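Local atomic coordinates of rieske iron-sulfur protein soxF (Sulfolobus acidocaldarius, PDB entry 1JM1), a protein that probably carries electrons in the respiratory chain of an archaeon through the [2Fe-2S] cluster of its Rieske domain. Residues A[143-155]-A[162-174]. Residues are numbered along the deposited sequence; the frame is centred on the assembly and turned at random. Where two conformers were deposited one is given.
Sequences PAPRPLPIVILDY and IYAVGTNAPYFSA
I152 meets V165 and G166 together, and this two-against-one pairing, a classic beta bulge, is a compact example of how an antiparallel hairpin absorbs an extra residue. I152 N donates to G166 O at 2.8 Å, while V165 N reaches I152 O almost straight, at 169°. In the conformer given, one of two, the isoleucine side chain straddles the bulge: CG2 meets V165 CG2 at 3.9 Å, the two side chains crossing at about a right angle, and CD1 lies against the T167 carbonyl, passing over G166, where no side chain intervenes. Toward the turn, D154 and Y163 exchange paired backbone bonds, and L153 reaches over A164. Past T167 the pairing passes to a side chain. N168 CG stands between its own backbone N and carbonyl carbon (chi1 66°), which brings OD1 to I150 N at 2.8 Å; N168 N returns a bond to I150 O, and ND2, in van der Waals contact with I150 CD1, bonds to N62 OD1 and to a water shared with L148 O. R146 reaches P170 through a chain extended from CG to NE and holds P170 O end-on with both NH1 (2.9 Å) and NH2 (3.0 Å), the oxygen in the guanidinium plane; NH2 also makes a weak bond to Y171 O and reaches S173 N through a water. A leucine here would probably leave P170 O without its two donors and lose the weak bond to Y171 O. The F172 side chain lies about 6 Å from that of the cluster ligand H96. Strand 13-17 extends the hairpin beyond 161-167, D154 forms a salt bridge with R12, and V151 and L153 pack on strand 43-48.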
# COMPACT_ATOMS: atom_id res chain seq x y z
N PRO A 143 -17.07 -7.57 -0.23
CA PRO A 143 -17.93 -6.46 0.14
C PRO A 143 -17.29 -5.09 0.27
O PRO A 143 -18.01 -4.09 0.48
CB PRO A 143 -18.52 -6.92 1.52
CG PRO A 143 -17.40 -7.72 2.11
CD PRO A 143 -16.83 -8.46 0.93
N ALA A 144 -15.99 -4.93 0.15
CA ALA A 144 -15.36 -3.64 0.35
C ALA A 144 -15.97 -2.64 -0.60
O ALA A 144 -16.15 -2.93 -1.80
CB ALA A 144 -13.85 -3.71 0.12
N PRO A 145 -16.30 -1.45 -0.12
CA PRO A 145 -17.07 -0.52 -0.96
C PRO A 145 -16.25 0.43 -1.78
O PRO A 145 -16.83 1.23 -2.53
CB PRO A 145 -17.89 0.25 0.11
CG PRO A 145 -16.93 0.33 1.26
CD PRO A 145 -16.31 -1.04 1.30
N ARG A 146 -14.93 0.38 -1.71
CA ARG A 146 -14.06 1.30 -2.41
C ARG A 146 -12.68 0.69 -2.48
O ARG A 146 -12.37 -0.26 -1.74
CB ARG A 146 -14.03 2.65 -1.71
CG ARG A 146 -13.48 2.61 -0.29
CD ARG A 146 -13.68 3.93 0.40
NE ARG A 146 -13.15 4.01 1.78
CZ ARG A 146 -11.99 4.48 2.11
NH1 ARG A 146 -11.09 4.85 1.23
NH2 ARG A 146 -11.69 4.56 3.43
N PRO A 147 -11.82 1.21 -3.35
CA PRO A 147 -10.48 0.62 -3.54
C PRO A 147 -9.59 0.77 -2.31
O PRO A 147 -9.69 1.71 -1.50
CB PRO A 147 -9.91 1.40 -4.72
CG PRO A 147 -11.13 1.87 -5.48
CD PRO A 147 -12.09 2.24 -4.38
N LEU A 148 -8.61 -0.12 -2.21
CA LEU A 148 -7.60 -0.04 -1.17
C LEU A 148 -6.75 1.21 -1.37
O LEU A 148 -6.19 1.39 -2.46
CB LEU A 148 -6.72 -1.29 -1.21
CG LEU A 148 -5.73 -1.41 -0.05
CD1 LEU A 148 -6.46 -1.59 1.27
CD2 LEU A 148 -4.82 -2.62 -0.30
N PRO A 149 -6.60 2.08 -0.36
CA PRO A 149 -5.79 3.27 -0.57
C PRO A 149 -4.34 2.96 -0.93
O PRO A 149 -3.72 2.03 -0.38
CB PRO A 149 -5.92 4.01 0.76
CG PRO A 149 -7.29 3.60 1.25
CD PRO A 149 -7.36 2.12 0.88
N ILE A 150 -3.82 3.78 -1.82
CA ILE A 150 -2.44 3.78 -2.26
C ILE A 150 -1.66 4.82 -1.48
O ILE A 150 -2.12 5.95 -1.29
CB ILE A 150 -2.34 4.05 -3.79
CG1 ILE A 150 -3.00 2.91 -4.55
CG2 ILE A 150 -0.90 4.28 -4.23
CD1 ILE A 150 -3.24 3.22 -6.03
N VAL A 151 -0.45 4.45 -1.06
CA VAL A 151 0.51 5.35 -0.48
C VAL A 151 1.42 5.83 -1.63
O VAL A 151 2.09 5.02 -2.29
CB VAL A 151 1.32 4.68 0.63
CG1 VAL A 151 2.38 5.66 1.17
CG2 VAL A 151 0.40 4.19 1.74
N ILE A 152 1.40 7.13 -1.86
CA ILE A 152 2.20 7.74 -2.93
C ILE A 152 3.66 7.77 -2.47
O ILE A 152 3.95 8.19 -1.35
CB ILE A 152 1.64 9.11 -3.28
CG1 ILE A 152 0.15 9.00 -3.61
CG2 ILE A 152 2.48 9.74 -4.41
CD1 ILE A 152 -0.47 10.38 -3.50
N LEU A 153 4.56 7.30 -3.35
CA LEU A 153 5.96 7.23 -3.08
C LEU A 153 6.74 8.18 -3.95
O LEU A 153 6.34 8.52 -5.06
CB LEU A 153 6.46 5.80 -3.33
CG LEU A 153 5.79 4.68 -2.55
CD1 LEU A 153 6.37 3.33 -2.98
CD2 LEU A 153 5.94 4.88 -1.03
N ASP A 154 7.91 8.55 -3.46
CA ASP A 154 8.90 9.35 -4.18
C ASP A 154 10.27 8.69 -3.95
O ASP A 154 10.71 8.54 -2.79
CB ASP A 154 8.88 10.77 -3.71
CG ASP A 154 9.80 11.71 -4.46
OD1 ASP A 154 10.16 11.39 -5.59
OD2 ASP A 154 10.05 12.82 -3.96
N TYR A 155 11.00 8.40 -4.98
CA TYR A 155 12.34 7.84 -4.92
C TYR A 155 13.34 8.98 -5.18
O TYR A 155 13.27 9.66 -6.20
CB TYR A 155 12.46 6.72 -5.98
CG TYR A 155 13.84 6.19 -6.18
CD1 TYR A 155 14.45 5.31 -5.27
CD2 TYR A 155 14.55 6.50 -7.31
CE1 TYR A 155 15.72 4.79 -5.51
CE2 TYR A 155 15.81 6.01 -7.53
CZ TYR A 155 16.42 5.21 -6.62
OH TYR A 155 17.71 4.71 -6.76
N ILE A 162 13.63 5.69 -0.64
CA ILE A 162 12.20 5.69 -1.00
C ILE A 162 11.40 6.35 0.10
O ILE A 162 11.49 5.92 1.27
CB ILE A 162 11.69 4.23 -1.19
CG1 ILE A 162 12.47 3.51 -2.28
CG2 ILE A 162 10.20 4.22 -1.45
CD1 ILE A 162 12.36 1.99 -2.22
N TYR A 163 10.66 7.39 -0.25
CA TYR A 163 9.87 8.16 0.69
C TYR A 163 8.37 7.93 0.42
O TYR A 163 7.94 7.86 -0.74
CB TYR A 163 10.14 9.66 0.52
CG TYR A 163 11.53 10.05 0.97
CD1 TYR A 163 12.63 9.95 0.14
CD2 TYR A 163 11.77 10.44 2.28
CE1 TYR A 163 13.87 10.30 0.59
CE2 TYR A 163 13.02 10.78 2.74
CZ TYR A 163 14.10 10.69 1.90
OH TYR A 163 15.31 11.05 2.36
N ALA A 164 7.59 7.90 1.50
CA ALA A 164 6.15 8.02 1.43
C ALA A 164 5.80 9.51 1.57
O ALA A 164 6.32 10.18 2.45
CB ALA A 164 5.50 7.21 2.55
N VAL A 165 4.95 9.99 0.67
CA VAL A 165 4.65 11.43 0.57
C VAL A 165 3.18 11.77 0.55
O VAL A 165 2.84 12.96 0.58
CB VAL A 165 5.39 12.07 -0.62
CG1 VAL A 165 6.90 11.92 -0.43
CG2 VAL A 165 4.92 11.50 -1.96
N GLY A 166 2.28 10.79 0.45
CA GLY A 166 0.87 11.09 0.54
C GLY A 166 0.06 9.80 0.39
O GLY A 166 0.62 8.73 0.34
N THR A 167 -1.26 9.96 0.31
CA THR A 167 -2.15 8.86 -0.04
C THR A 167 -3.16 9.37 -1.04
O THR A 167 -3.42 10.57 -1.11
CB THR A 167 -2.85 8.21 1.16
OG1 THR A 167 -3.82 9.11 1.71
CG2 THR A 167 -1.86 7.82 2.24
N ASN A 168 -3.77 8.46 -1.79
CA ASN A 168 -4.80 8.85 -2.75
C ASN A 168 -6.18 8.91 -2.14
O ASN A 168 -7.12 9.38 -2.80
CB ASN A 168 -4.82 7.96 -3.99
CG ASN A 168 -5.24 6.52 -3.71
OD1 ASN A 168 -5.27 6.11 -2.53
ND2 ASN A 168 -5.51 5.77 -4.75
N ALA A 169 -6.35 8.48 -0.88
CA ALA A 169 -7.66 8.33 -0.25
C ALA A 169 -7.47 8.23 1.22
O ALA A 169 -6.39 7.81 1.71
CB ALA A 169 -8.32 7.07 -0.79
N PRO A 170 -8.51 8.49 1.99
CA PRO A 170 -8.49 8.19 3.44
C PRO A 170 -8.45 6.69 3.67
O PRO A 170 -9.05 5.89 2.95
CB PRO A 170 -9.85 8.75 3.93
CG PRO A 170 -10.73 8.69 2.70
CD PRO A 170 -9.82 9.04 1.56
N TYR A 171 -7.77 6.32 4.74
CA TYR A 171 -7.80 4.95 5.26
C TYR A 171 -9.18 4.66 5.85
O TYR A 171 -10.05 5.54 5.98
CB TYR A 171 -6.73 4.81 6.33
CG TYR A 171 -5.30 5.03 5.88
CD1 TYR A 171 -4.36 5.45 6.81
CD2 TYR A 171 -4.87 4.83 4.58
CE1 TYR A 171 -3.05 5.64 6.46
CE2 TYR A 171 -3.53 5.03 4.23
CZ TYR A 171 -2.62 5.44 5.16
OH TYR A 171 -1.33 5.63 4.76
N PHE A 172 -9.40 3.40 6.20
CA PHE A 172 -10.60 2.97 6.88
C PHE A 172 -10.94 3.89 8.03
O PHE A 172 -10.11 4.21 8.87
CB PHE A 172 -10.36 1.54 7.39
CG PHE A 172 -11.52 1.00 8.21
CD1 PHE A 172 -12.73 0.67 7.61
CD2 PHE A 172 -11.37 0.84 9.59
CE1 PHE A 172 -13.80 0.18 8.36
CE2 PHE A 172 -12.45 0.32 10.35
CZ PHE A 172 -13.61 0.03 9.72
N SER A 173 -12.22 4.24 8.14
CA SER A 173 -12.73 5.03 9.27
C SER A 173 -13.17 4.08 10.37
O SER A 173 -14.15 3.35 10.23
CB SER A 173 -13.96 5.85 8.84
OG SER A 173 -13.61 6.90 7.96
N ALA A 174 -12.44 4.14 11.46
CA ALA A 174 -12.73 3.31 12.65
C ALA A 174 -13.55 4.14 13.62
O ALA A 174 -14.77 4.17 13.49
CB ALA A 174 -11.40 2.78 13.19
O HOH W 1 -13.77 4.00 5.62
O HOH W 2 -6.59 3.07 -4.61